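Local coordinates for Non-structural protein 2 (Human rotavirus C, PDB 2GU0) that probably binds single-stranded RNA and hydrolyses nucleoside triphosphates as a homooctamer, serving viral genome replication and packaging and the formation of viral factories, at residues E147-T152 and T187-T192; T200-Y205 and M259-P264; K24-T29 and G50-P55; E3-V8 and D100-V105; E65-D70 and K175-M180. One frame throughout, in Å; residues are numbered along the deposited sequence.

Interaction 1 of 5, residues E147-T152 and T187-T192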
# COMPACT_ATOMS: atom_id res chain seq x y z
N GLU A 147 -13.23 -1.71 44.30
CA GLU A 147 -13.28 -1.90 42.85
C GLU A 147 -14.39 -2.85 42.42
O GLU A 147 -14.15 -4.04 42.20
CB GLU A 147 -11.94 -2.40 42.30
CG GLU A 147 -11.80 -2.23 40.79
CD GLU A 147 -10.64 -3.01 40.15
OE1 GLU A 147 -9.52 -3.02 40.71
OE2 GLU A 147 -10.86 -3.62 39.07
N THR A 148 -15.60 -2.33 42.30
CA THR A 148 -16.73 -3.14 41.89
C THR A 148 -16.58 -3.41 40.40
O THR A 148 -15.61 -2.99 39.79
CB THR A 148 -18.05 -2.43 42.19
OG1 THR A 148 -18.12 -1.21 41.45
CG2 THR A 148 -18.15 -2.12 43.67
N THR A 149 -17.54 -4.11 39.80
CA THR A 149 -17.43 -4.44 38.39
C THR A 149 -17.44 -3.27 37.41
O THR A 149 -16.72 -3.29 36.42
CB THR A 149 -18.52 -5.43 37.97
OG1 THR A 149 -18.30 -6.69 38.63
CG2 THR A 149 -18.49 -5.66 36.45
N PRO A 150 -18.29 -2.26 37.65
CA PRO A 150 -18.35 -1.11 36.74
C PRO A 150 -17.03 -0.35 36.66
O PRO A 150 -16.78 0.37 35.69
CB PRO A 150 -19.45 -0.25 37.35
CG PRO A 150 -20.36 -1.25 37.95
CD PRO A 150 -19.39 -2.20 38.63
N LEU A 151 -16.19 -0.55 37.67
CA LEU A 151 -14.91 0.14 37.75
C LEU A 151 -13.66 -0.69 37.50
O LEU A 151 -12.55 -0.15 37.57
CB LEU A 151 -14.80 0.80 39.13
CG LEU A 151 -16.09 1.51 39.56
CD1 LEU A 151 -15.99 1.88 41.01
CD2 LEU A 151 -16.33 2.74 38.69
N THR A 152 -13.81 -1.99 37.21
CA THR A 152 -12.63 -2.82 37.00
C THR A 152 -11.74 -2.24 35.93
O THR A 152 -12.19 -1.49 35.07
CB THR A 152 -12.96 -4.26 36.57
OG1 THR A 152 -13.93 -4.82 37.45
CG2 THR A 152 -11.70 -5.14 36.63
N THR A 187 -14.61 -9.55 40.22
CA THR A 187 -15.09 -8.38 40.95
C THR A 187 -16.58 -8.56 41.15
O THR A 187 -17.24 -9.09 40.28
CB THR A 187 -14.85 -7.07 40.16
OG1 THR A 187 -15.60 -7.09 38.94
CG2 THR A 187 -13.40 -6.90 39.83
N ILE A 188 -17.10 -8.14 42.30
CA ILE A 188 -18.55 -8.25 42.54
C ILE A 188 -19.26 -7.12 41.81
O ILE A 188 -18.71 -6.02 41.66
CB ILE A 188 -18.89 -8.17 44.05
CG1 ILE A 188 -18.24 -6.93 44.67
CG2 ILE A 188 -18.47 -9.44 44.75
CD1 ILE A 188 -18.35 -6.86 46.18
N ASN A 189 -20.48 -7.37 41.35
CA ASN A 189 -21.20 -6.34 40.62
C ASN A 189 -21.87 -5.33 41.54
O ASN A 189 -22.22 -4.24 41.12
CB ASN A 189 -22.24 -6.98 39.70
CG ASN A 189 -21.66 -8.09 38.84
OD1 ASN A 189 -20.56 -7.96 38.31
ND2 ASN A 189 -22.40 -9.19 38.69
N THR A 190 -22.02 -5.72 42.81
CA THR A 190 -22.67 -4.89 43.82
C THR A 190 -22.16 -5.27 45.21
O THR A 190 -21.88 -6.44 45.47
CB THR A 190 -24.17 -5.11 43.81
OG1 THR A 190 -24.74 -4.48 42.66
CG2 THR A 190 -24.81 -4.57 45.06
N LYS A 191 -22.06 -4.29 46.10
CA LYS A 191 -21.59 -4.54 47.46
C LYS A 191 -22.64 -5.28 48.29
O LYS A 191 -22.56 -5.27 49.52
CB LYS A 191 -21.23 -3.23 48.16
CG LYS A 191 -19.97 -2.53 47.66
CD LYS A 191 -19.75 -1.21 48.42
CE LYS A 191 -18.43 -0.54 48.05
NZ LYS A 191 -18.17 0.67 48.88
N THR A 192 -23.60 -5.91 47.62
CA THR A 192 -24.66 -6.64 48.31
C THR A 192 -24.20 -8.02 48.81
O THR A 192 -23.28 -8.62 48.25
CB THR A 192 -25.90 -6.83 47.39
OG1 THR A 192 -26.99 -7.37 48.15
CG2 THR A 192 -25.59 -7.79 46.25
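The hydroxyl of T149 shows how one small polar group can knit a loop to the end of a strand. OG1 of T149 gives its proton to OD1 of N189 at 2.6 Å, reaching the amide oxygen only 16° from its carbonyl plane. The same OG1 of T149 lies 2.7 Å from OG1 of T187, in a bond whose proton is not settled. T187 holds its hydroxyl between its own N and carbonyl carbon (chi1 63°), which leaves OG1 also 3.2 Å from OG1 of T152, the two threonines meeting tip to tip. Next to this chain of hydroxyls, on the backbone, T149 N donates to I188 O at 2.9 Å along a bent path of 134°. N189 lies alongside T149 and points the same way, and its OD1 also accepts from T165 OG1, so two hydroxyls hold the amide oxygen. E147 forms a salt bridge with K185, a predicted ATP ligand, and touches H222, the predicted catalytic histidine. I47 of a neighbouring subunit packs on T149, P150 and N189. Threonine hydroxyls thus fasten the loop to the C-terminal end of strand 182-188, the middle strand of the five-stranded antiparallel sheet in the HIT-like C-terminal half, beside its predicted nucleotide site.

Interaction 2 of 5, residues T200-Y205 and M259-P264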
# COMPACT_ATOMS: atom_id res chain seq x y z
N THR A 200 -20.79 -20.75 46.24
CA THR A 200 -20.37 -22.11 45.95
C THR A 200 -20.47 -22.47 44.48
O THR A 200 -19.60 -23.15 43.93
CB THR A 200 -21.19 -23.13 46.78
OG1 THR A 200 -20.89 -22.95 48.17
CG2 THR A 200 -20.83 -24.56 46.38
N ALA A 201 -21.53 -22.03 43.82
CA ALA A 201 -21.66 -22.34 42.40
C ALA A 201 -20.45 -21.75 41.67
O ALA A 201 -19.79 -22.43 40.88
CB ALA A 201 -22.95 -21.75 41.86
N PHE A 202 -20.16 -20.49 41.96
CA PHE A 202 -19.04 -19.79 41.34
C PHE A 202 -17.72 -20.52 41.67
O PHE A 202 -16.86 -20.70 40.79
CB PHE A 202 -19.03 -18.35 41.87
CG PHE A 202 -17.95 -17.49 41.28
CD1 PHE A 202 -17.98 -17.13 39.94
CD2 PHE A 202 -16.89 -17.06 42.07
CE1 PHE A 202 -16.96 -16.35 39.39
CE2 PHE A 202 -15.88 -16.28 41.54
CZ PHE A 202 -15.91 -15.93 40.19
N ALA A 203 -17.57 -20.93 42.93
CA ALA A 203 -16.38 -21.64 43.40
C ALA A 203 -16.14 -22.87 42.54
O ALA A 203 -15.01 -23.16 42.15
CB ALA A 203 -16.58 -22.05 44.86
N ALA A 204 -17.23 -23.58 42.26
CA ALA A 204 -17.17 -24.77 41.44
C ALA A 204 -16.93 -24.34 40.00
O ALA A 204 -16.19 -24.99 39.27
CB ALA A 204 -18.48 -25.53 41.53
N TYR A 205 -17.54 -23.23 39.60
CA TYR A 205 -17.35 -22.74 38.24
C TYR A 205 -15.89 -22.50 37.93
O TYR A 205 -15.41 -22.93 36.89
CB TYR A 205 -18.12 -21.45 37.99
CG TYR A 205 -17.91 -20.94 36.58
CD1 TYR A 205 -18.69 -21.40 35.53
CD2 TYR A 205 -16.85 -20.08 36.27
CE1 TYR A 205 -18.42 -21.02 34.20
CE2 TYR A 205 -16.56 -19.70 34.96
CZ TYR A 205 -17.35 -20.18 33.93
OH TYR A 205 -17.06 -19.83 32.64
N MET A 259 -15.01 -15.18 51.05
CA MET A 259 -15.78 -15.77 49.97
C MET A 259 -15.42 -17.23 49.76
O MET A 259 -14.24 -17.60 49.70
CB MET A 259 -15.55 -15.00 48.68
CG MET A 259 -16.13 -13.60 48.68
SD MET A 259 -17.93 -13.60 48.81
CE MET A 259 -18.40 -13.88 47.19
N ALA A 260 -16.44 -18.06 49.64
CA ALA A 260 -16.28 -19.49 49.46
C ALA A 260 -15.29 -19.94 48.40
O ALA A 260 -14.72 -21.03 48.50
CB ALA A 260 -17.63 -20.11 49.18
N PHE A 261 -15.07 -19.12 47.38
CA PHE A 261 -14.19 -19.49 46.28
C PHE A 261 -12.72 -19.14 46.46
O PHE A 261 -11.89 -19.54 45.64
CB PHE A 261 -14.71 -18.88 44.98
CG PHE A 261 -14.68 -17.38 44.95
CD1 PHE A 261 -13.53 -16.70 44.57
CD2 PHE A 261 -15.80 -16.65 45.36
CE1 PHE A 261 -13.49 -15.32 44.58
CE2 PHE A 261 -15.77 -15.26 45.38
CZ PHE A 261 -14.62 -14.59 44.99
N VAL A 262 -12.39 -18.41 47.52
CA VAL A 262 -10.99 -18.05 47.74
C VAL A 262 -10.17 -19.29 48.05
O VAL A 262 -10.58 -20.13 48.85
CB VAL A 262 -10.84 -17.04 48.88
CG1 VAL A 262 -9.37 -16.81 49.18
CG2 VAL A 262 -11.52 -15.74 48.49
N HIS A 263 -9.02 -19.40 47.41
CA HIS A 263 -8.12 -20.53 47.59
C HIS A 263 -7.80 -20.81 49.06
O HIS A 263 -7.10 -20.02 49.72
CB HIS A 263 -6.84 -20.29 46.82
CG HIS A 263 -5.85 -21.40 46.93
ND1 HIS A 263 -5.28 -21.76 48.13
CD2 HIS A 263 -5.35 -22.24 46.01
CE1 HIS A 263 -4.47 -22.78 47.94
NE2 HIS A 263 -4.49 -23.09 46.66
N PRO A 264 -8.28 -21.95 49.59
CA PRO A 264 -8.10 -22.38 50.99
C PRO A 264 -6.69 -22.18 51.54
O PRO A 264 -6.51 -21.62 52.62
CB PRO A 264 -8.50 -23.85 50.95
CG PRO A 264 -9.56 -23.86 49.90
CD PRO A 264 -8.91 -23.02 48.81
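F261 and F202 demonstrate the T-shaped aromatic pair, with A203 packed at its base. The ring planes stand at 88° and the centroids are 4.9 Å apart. F202 supplies the edge: its CE2 sits over the centre of the F261 ring, 3.6 Å above the plane, while its CD2 comes within 3.5 Å of F261 CD2. Their rotations differ in a way that explains the fit. F202 extends from the helix with CG anti to the backbone N (chi1 -178°), presenting the CD2-CE2 edge of its ring, whereas F261 has CG tucked between its own N and carbonyl carbon (chi1 65°), which turns a face to the helix. Close to the backbone, the CB atoms of A203 and F261 meet at 3.7 Å; the small alanine is consistent with so close an approach of loop and helix, A203 CA lying 3.6 Å from F261 CB. A260 adds its methyl group beside T200.

The loop owes its shape to a type I turn from M259 to V262, closed by V262 N bonding to M259 O, and the amide of A260 is held by Q199 one residue ahead of T200. Just beyond the turn, H263 occupies the N-cap position of the next helix, with ND1 accepting from the backbone of W266. Further rings extend the pair: F164 stacks on F202, and W223 meets F261 edge to face. Helix 196-209 and the turn before helix 264-275 are therefore joined through an aromatic cluster lying against the antiparallel sheet of the HIT-like half.

Interaction 3 of 5, residues K24-T29 and G50-P55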
# COMPACT_ATOMS: atom_id res chain seq x y z
N LYS A 24 6.58 13.78 26.35
CA LYS A 24 7.79 13.00 26.13
C LYS A 24 9.03 13.82 25.87
O LYS A 24 10.12 13.42 26.25
CB LYS A 24 7.58 12.01 24.99
CG LYS A 24 7.48 12.63 23.62
CD LYS A 24 7.18 11.58 22.57
CE LYS A 24 6.78 12.24 21.25
NZ LYS A 24 6.32 11.25 20.23
N LYS A 25 8.90 14.95 25.20
CA LYS A 25 10.09 15.76 24.97
C LYS A 25 10.57 16.27 26.31
O LYS A 25 11.76 16.23 26.61
CB LYS A 25 9.80 16.91 24.01
CG LYS A 25 9.28 16.45 22.67
CD LYS A 25 10.24 15.48 22.00
CE LYS A 25 11.24 16.22 21.15
NZ LYS A 25 10.51 17.00 20.10
N ALA A 26 9.64 16.74 27.14
CA ALA A 26 10.01 17.23 28.45
C ALA A 26 10.86 16.14 29.09
O ALA A 26 12.03 16.34 29.40
CB ALA A 26 8.78 17.50 29.26
N VAL A 27 10.26 14.96 29.27
CA VAL A 27 10.96 13.83 29.86
C VAL A 27 12.32 13.58 29.21
O VAL A 27 13.32 13.43 29.89
CB VAL A 27 10.11 12.54 29.75
CG1 VAL A 27 10.86 11.35 30.33
CG2 VAL A 27 8.80 12.74 30.49
N GLN A 28 12.36 13.53 27.88
CA GLN A 28 13.62 13.30 27.18
C GLN A 28 14.67 14.32 27.59
O GLN A 28 15.84 13.98 27.80
CB GLN A 28 13.39 13.36 25.66
CG GLN A 28 14.61 13.65 24.82
CD GLN A 28 14.33 13.50 23.33
OE1 GLN A 28 13.22 13.78 22.87
NE2 GLN A 28 15.35 13.08 22.57
N THR A 29 14.24 15.57 27.72
CA THR A 29 15.10 16.67 28.11
C THR A 29 15.64 16.58 29.55
O THR A 29 16.83 16.77 29.79
CB THR A 29 14.36 18.00 27.94
OG1 THR A 29 14.01 18.15 26.57
CG2 THR A 29 15.21 19.16 28.37
N GLY A 50 8.09 22.62 28.62
CA GLY A 50 7.31 22.59 29.84
C GLY A 50 8.00 21.91 31.01
O GLY A 50 9.22 21.81 31.06
N VAL A 51 7.19 21.44 31.94
CA VAL A 51 7.70 20.80 33.13
C VAL A 51 7.85 19.29 33.03
O VAL A 51 6.89 18.59 32.70
CB VAL A 51 6.78 21.13 34.33
CG1 VAL A 51 7.25 20.40 35.58
CG2 VAL A 51 6.76 22.63 34.54
N ALA A 52 9.05 18.81 33.35
CA ALA A 52 9.34 17.39 33.34
C ALA A 52 9.26 16.88 34.78
O ALA A 52 9.17 17.65 35.73
CB ALA A 52 10.71 17.16 32.79
N PRO A 53 9.30 15.55 34.97
CA PRO A 53 9.23 14.99 36.32
C PRO A 53 10.49 15.22 37.14
O PRO A 53 11.57 15.44 36.59
CB PRO A 53 9.01 13.52 36.07
CG PRO A 53 8.36 13.49 34.73
CD PRO A 53 9.15 14.50 33.97
N PRO A 54 10.38 15.17 38.48
CA PRO A 54 11.56 15.37 39.32
C PRO A 54 12.62 14.35 38.90
O PRO A 54 12.31 13.16 38.77
CB PRO A 54 11.02 15.10 40.72
CG PRO A 54 9.64 15.60 40.64
CD PRO A 54 9.16 15.08 39.30
N PRO A 55 13.86 14.79 38.68
CA PRO A 55 14.93 13.86 38.28
C PRO A 55 15.08 12.69 39.24
O PRO A 55 15.67 11.65 38.92
CB PRO A 55 16.16 14.76 38.23
CG PRO A 55 15.59 16.07 37.79
CD PRO A 55 14.34 16.18 38.67
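The methyl of A26 overlaps that of A52, CB to CB at 4.0 Å, and illustrates how alanines let a helix settle closely on a short strand. Each methyl also meets the opposing backbone. CB of A52 approaches the carbonyl oxygen of A26 at 3.7 Å, and CB of A26 lies 4.1 Å from the carbonyl oxygen of V51. With no larger group between them, the helix and strand backbones come to a CA separation of 4.9 Å at this pair.

V27 continues the contact one residue along the helix. Its CG1 is anti to the backbone N (chi1 178°), which leaves CG2 beside that nitrogen and directed at the ring of P53, where it touches CD at 3.9 Å. The valine and proline side chains cross at about a right angle. Across the two segments the grip is entirely one of van der Waals contact; the polar bonding lies within the helix, where T29 OG1 donates to K25 O at 3.0 Å from above the carbonyl plane, on an oxygen that already receives T29 N.

Around this pairing, M30 from the next part of the helix packs on A52 and P55, and I22 touches P53. The amide of A26 is bonded by N23 OD1 at the start of the helix. T29 leans on Q160 of a neighbouring subunit, placing the outer side of the helix near a subunit boundary. Such small-residue packing here seats helix 24-32 on the strand 51-52 arm of a two-stranded antiparallel hairpin in the N-terminal half.

Interaction 4 of 5, residues E3-V8 and D100-V105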
# COMPACT_ATOMS: atom_id res chain seq x y z
N GLU A 3 5.51 7.13 40.20
CA GLU A 3 4.85 8.10 41.06
C GLU A 3 3.97 9.02 40.21
O GLU A 3 4.30 9.30 39.06
CB GLU A 3 5.88 8.93 41.82
CG GLU A 3 6.72 8.14 42.85
CD GLU A 3 7.80 7.25 42.23
OE1 GLU A 3 8.56 6.63 43.00
OE2 GLU A 3 7.88 7.18 40.97
N LEU A 4 2.85 9.49 40.76
CA LEU A 4 1.94 10.35 40.00
C LEU A 4 2.69 11.46 39.30
O LEU A 4 2.27 11.92 38.24
CB LEU A 4 0.86 10.94 40.91
CG LEU A 4 -0.23 11.82 40.28
CD1 LEU A 4 -0.90 11.10 39.12
CD2 LEU A 4 -1.26 12.19 41.33
N ALA A 5 3.81 11.88 39.90
CA ALA A 5 4.65 12.95 39.36
C ALA A 5 5.38 12.59 38.07
O ALA A 5 6.12 13.41 37.52
CB ALA A 5 5.66 13.40 40.40
N CYS A 6 5.22 11.36 37.60
CA CYS A 6 5.87 10.98 36.36
C CYS A 6 4.90 11.27 35.23
O CYS A 6 5.25 11.13 34.06
CB CYS A 6 6.19 9.49 36.34
SG CYS A 6 7.38 8.96 37.55
N PHE A 7 3.69 11.69 35.58
CA PHE A 7 2.68 11.97 34.57
C PHE A 7 2.05 13.35 34.60
O PHE A 7 1.53 13.81 33.57
CB PHE A 7 1.56 10.95 34.67
CG PHE A 7 2.04 9.54 34.66
CD1 PHE A 7 2.32 8.88 35.84
CD2 PHE A 7 2.20 8.86 33.46
CE1 PHE A 7 2.76 7.57 35.84
CE2 PHE A 7 2.63 7.54 33.44
CZ PHE A 7 2.92 6.89 34.63
N VAL A 8 2.06 14.02 35.75
CA VAL A 8 1.44 15.33 35.87
C VAL A 8 2.14 16.31 36.79
O VAL A 8 2.71 15.93 37.82
CB VAL A 8 0.01 15.19 36.39
CG1 VAL A 8 -0.80 14.32 35.47
CG2 VAL A 8 0.03 14.58 37.77
N ASP A 100 2.99 15.84 48.76
CA ASP A 100 3.19 14.40 48.85
C ASP A 100 2.33 13.57 47.90
O ASP A 100 2.75 12.50 47.46
CB ASP A 100 2.95 13.92 50.28
CG ASP A 100 4.22 13.89 51.10
OD1 ASP A 100 5.14 13.11 50.75
OD2 ASP A 100 4.31 14.64 52.10
N ILE A 101 1.13 14.05 47.58
CA ILE A 101 0.24 13.30 46.69
C ILE A 101 0.98 12.91 45.41
O ILE A 101 0.85 11.80 44.90
CB ILE A 101 -1.01 14.13 46.34
CG1 ILE A 101 -2.09 13.21 45.77
CG2 ILE A 101 -0.66 15.23 45.36
CD1 ILE A 101 -3.40 13.90 45.51
N VAL A 102 1.79 13.84 44.93
CA VAL A 102 2.61 13.68 43.75
C VAL A 102 3.58 12.48 43.85
O VAL A 102 4.14 12.04 42.84
CB VAL A 102 3.39 15.01 43.51
CG1 VAL A 102 4.84 14.75 43.18
CG2 VAL A 102 2.73 15.80 42.42
N LYS A 103 3.78 11.95 45.05
CA LYS A 103 4.70 10.83 45.22
C LYS A 103 3.96 9.50 45.32
O LYS A 103 4.57 8.43 45.51
CB LYS A 103 5.58 11.06 46.46
CG LYS A 103 6.23 12.45 46.47
CD LYS A 103 7.01 12.77 47.75
CE LYS A 103 8.35 12.05 47.79
NZ LYS A 103 9.15 12.42 49.00
N THR A 104 2.64 9.57 45.16
CA THR A 104 1.80 8.39 45.20
C THR A 104 2.14 7.43 44.06
O THR A 104 2.14 7.82 42.90
CB THR A 104 0.34 8.76 45.03
OG1 THR A 104 -0.04 9.69 46.04
CG2 THR A 104 -0.53 7.52 45.11
N VAL A 105 2.44 6.19 44.39
CA VAL A 105 2.74 5.22 43.35
C VAL A 105 1.42 4.86 42.69
O VAL A 105 0.46 4.52 43.36
CB VAL A 105 3.42 3.98 43.91
CG1 VAL A 105 3.40 2.86 42.89
CG2 VAL A 105 4.86 4.32 44.28
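A single beta bridge between E3 and V105, each flanking a short 3-10 segment, ties the N-terminal residues to the loop before helix 108-119, a compact example of how a chain end is secured without a full sheet. The CA atoms of E3 and V105 stand 4.2 Å apart. Next to them, L4 N donates to T104 O at 2.8 Å, with an N-H...O angle of 145° and the donor tilted 19° from the carbonyl plane. The same T104 oxygen receives a CA-H...O contact from E3 CA at 3.3 Å. A second backbone bond, from A5 N to V102 O, is indicated as well, though the position of A5 N is less sure.

Side chains follow the backbone path. E3 has CG beside its backbone N (chi1 -67°), which sets CG 3.4 Å from K103 O; the bend at the next bond then leads the carboxylate away to a salt bridge with R60. L4 CB lies among carbonyl oxygens of the partner, 3.9 Å from T104 O, and its CD2 reaches to 4.2 Å from I101 O. On the partner segment, T104 folds back on its own turn: OG1 donates to I101 O at 2.6 Å, in the carbonyl plane and on a lone pair, and that oxygen also takes the T104 amide. The turn that presents T104 O to L4 is thus pinned by two bonds to one oxygen.

Neighbouring elements cover the L4, F7 and V8 side chains and part of the 100-105 segment. L4 rests on L87, and F7 and V8 on L83, all on the side of helix 74-90. Y43 touches both A5 and V102, and W19 of strand 18-21 lies against V8 and I101.

Interaction 5 of 5, residues E65-D70 and K175-M180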
# COMPACT_ATOMS: atom_id res chain seq x y z
N GLU A 65 18.66 0.71 27.75
CA GLU A 65 19.04 -0.48 28.49
C GLU A 65 18.45 -0.51 29.90
O GLU A 65 19.11 -0.91 30.86
CB GLU A 65 20.57 -0.58 28.57
CG GLU A 65 21.24 0.49 29.42
CD GLU A 65 20.80 1.89 29.07
OE1 GLU A 65 20.79 2.24 27.87
OE2 GLU A 65 20.46 2.65 30.01
N ARG A 66 17.20 -0.09 30.03
CA ARG A 66 16.51 -0.08 31.32
C ARG A 66 15.03 -0.28 31.06
O ARG A 66 14.49 0.27 30.11
CB ARG A 66 16.74 1.26 32.03
CG ARG A 66 16.26 1.30 33.48
CD ARG A 66 16.28 2.73 34.03
NE ARG A 66 17.61 3.35 33.95
CZ ARG A 66 18.66 2.99 34.69
NH1 ARG A 66 18.55 2.01 35.58
NH2 ARG A 66 19.82 3.62 34.54
N TYR A 67 14.37 -1.07 31.89
CA TYR A 67 12.95 -1.30 31.71
C TYR A 67 12.14 -0.29 32.48
O TYR A 67 12.23 -0.22 33.70
CB TYR A 67 12.55 -2.69 32.20
CG TYR A 67 11.06 -2.96 32.08
CD1 TYR A 67 10.45 -3.06 30.83
CD2 TYR A 67 10.28 -3.15 33.22
CE1 TYR A 67 9.09 -3.34 30.71
CE2 TYR A 67 8.92 -3.44 33.11
CZ TYR A 67 8.33 -3.53 31.86
OH TYR A 67 6.99 -3.84 31.75
N GLY A 68 11.34 0.49 31.76
CA GLY A 68 10.51 1.48 32.40
C GLY A 68 9.34 1.89 31.53
O GLY A 68 9.04 1.26 30.52
N LEU A 69 8.68 2.96 31.95
CA LEU A 69 7.55 3.50 31.22
C LEU A 69 8.02 3.87 29.82
O LEU A 69 8.98 4.61 29.66
CB LEU A 69 7.05 4.77 31.91
CG LEU A 69 6.43 4.54 33.27
CD1 LEU A 69 6.30 5.84 34.03
CD2 LEU A 69 5.09 3.89 33.07
N ASP A 70 7.34 3.36 28.81
CA ASP A 70 7.73 3.71 27.46
C ASP A 70 7.02 5.03 27.16
O ASP A 70 6.03 5.09 26.42
CB ASP A 70 7.33 2.58 26.49
CG ASP A 70 7.73 2.88 25.07
OD1 ASP A 70 8.72 3.63 24.88
OD2 ASP A 70 7.05 2.37 24.15
N LYS A 175 1.61 -1.00 25.82
CA LYS A 175 2.71 -0.22 25.28
C LYS A 175 3.56 0.43 26.40
O LYS A 175 4.74 0.71 26.20
CB LYS A 175 2.20 0.84 24.30
CG LYS A 175 2.07 0.33 22.86
CD LYS A 175 1.97 1.49 21.82
CE LYS A 175 3.33 2.16 21.47
NZ LYS A 175 3.18 3.34 20.54
N LEU A 176 2.96 0.65 27.57
CA LEU A 176 3.68 1.27 28.68
C LEU A 176 4.64 0.34 29.41
O LEU A 176 5.85 0.53 29.34
CB LEU A 176 2.69 1.89 29.68
CG LEU A 176 1.97 3.15 29.20
CD1 LEU A 176 1.10 3.72 30.31
CD2 LEU A 176 3.00 4.19 28.77
N LEU A 177 4.12 -0.67 30.10
CA LEU A 177 4.96 -1.61 30.82
C LEU A 177 4.53 -3.03 30.53
O LEU A 177 3.86 -3.67 31.34
CB LEU A 177 4.86 -1.35 32.32
CG LEU A 177 5.19 0.07 32.77
CD1 LEU A 177 4.85 0.22 34.25
CD2 LEU A 177 6.67 0.37 32.53
N PRO A 178 4.93 -3.56 29.36
CA PRO A 178 4.61 -4.92 28.90
C PRO A 178 4.89 -5.97 29.96
O PRO A 178 5.87 -5.86 30.70
CB PRO A 178 5.51 -5.08 27.68
CG PRO A 178 5.57 -3.70 27.14
CD PRO A 178 5.79 -2.88 28.38
N LEU A 179 4.04 -6.99 30.04
CA LEU A 179 4.20 -8.05 31.03
C LEU A 179 3.52 -9.34 30.57
O LEU A 179 2.51 -9.31 29.86
CB LEU A 179 3.63 -7.60 32.38
CG LEU A 179 4.04 -8.45 33.57
CD1 LEU A 179 5.53 -8.29 33.76
CD2 LEU A 179 3.30 -8.00 34.82
N MET A 180 4.06 -10.48 31.00
CA MET A 180 3.52 -11.77 30.59
C MET A 180 2.55 -12.44 31.55
O MET A 180 1.76 -13.29 31.13
CB MET A 180 4.67 -12.72 30.28
CG MET A 180 5.73 -12.08 29.41
SD MET A 180 4.96 -11.20 28.05
CE MET A 180 4.34 -12.59 27.02
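D70 and L176 join two irregular loops across the seam between the N-terminal half and the HIT-like C-terminal half, a case of interdomain contact built largely from backbone and leucine side chains. D70 N donates to L176 O at 3.2 Å, with an angle of 147° at the hydrogen. Nearby, CB of D70 rests 3.2 Å from K175 O. The carboxylate of D70 and the amine of K175 carry opposite charges, but OD2 and NZ remain 5.4 Å apart, so any attraction is probably modest.

Further along, CD2 of L69 meets CG of L177 at 3.8 Å, while the CD2 branch of L177 lies against the backbone of G68. Y67, with its ring carried anti to the backbone N (chi1 178°), reaches across to P178: CE1 lies 4.1 Å from CD of the proline. A weak bond from Y67 OH to P178 O is possible, but the hydroxyl is too crowded in the model to be certain.

The second shell comes from helix 108-119. V108, a predicted ATP-binding residue, touches L69, L176 and L177 together, and so places both loops beside the predicted nucleotide site. On the 65-70 side, backbone bonds from L69 to R60 and K62 hold that loop in place. The 175-180 loop is fixed by one carboxylate: E112 OE1 takes the amide of L176, and E112 OE2 that of K175.

How the interactions relate
From the N terminus, interaction 4 closes the first long loop, bringing residues 3-8 to 100-105. Interaction 3 is nested inside it as a short local closure, and the two touch where P53 meets A5 and C6. Interaction 5 also opens within that loop but closes far later, at 175-180, so it crosses interaction 4, which it meets through F7 and L69, and ties the N-terminal half to the C-terminal half. Interaction 1, which brings the loop after helix 129-139 to the end of strand 182-188, opens before interaction 5 has closed, so these two cross as well, although about 15 Å separates their nearest atoms. Interaction 2 follows in series, joining helix 196-209 to the turn before helix 264-275.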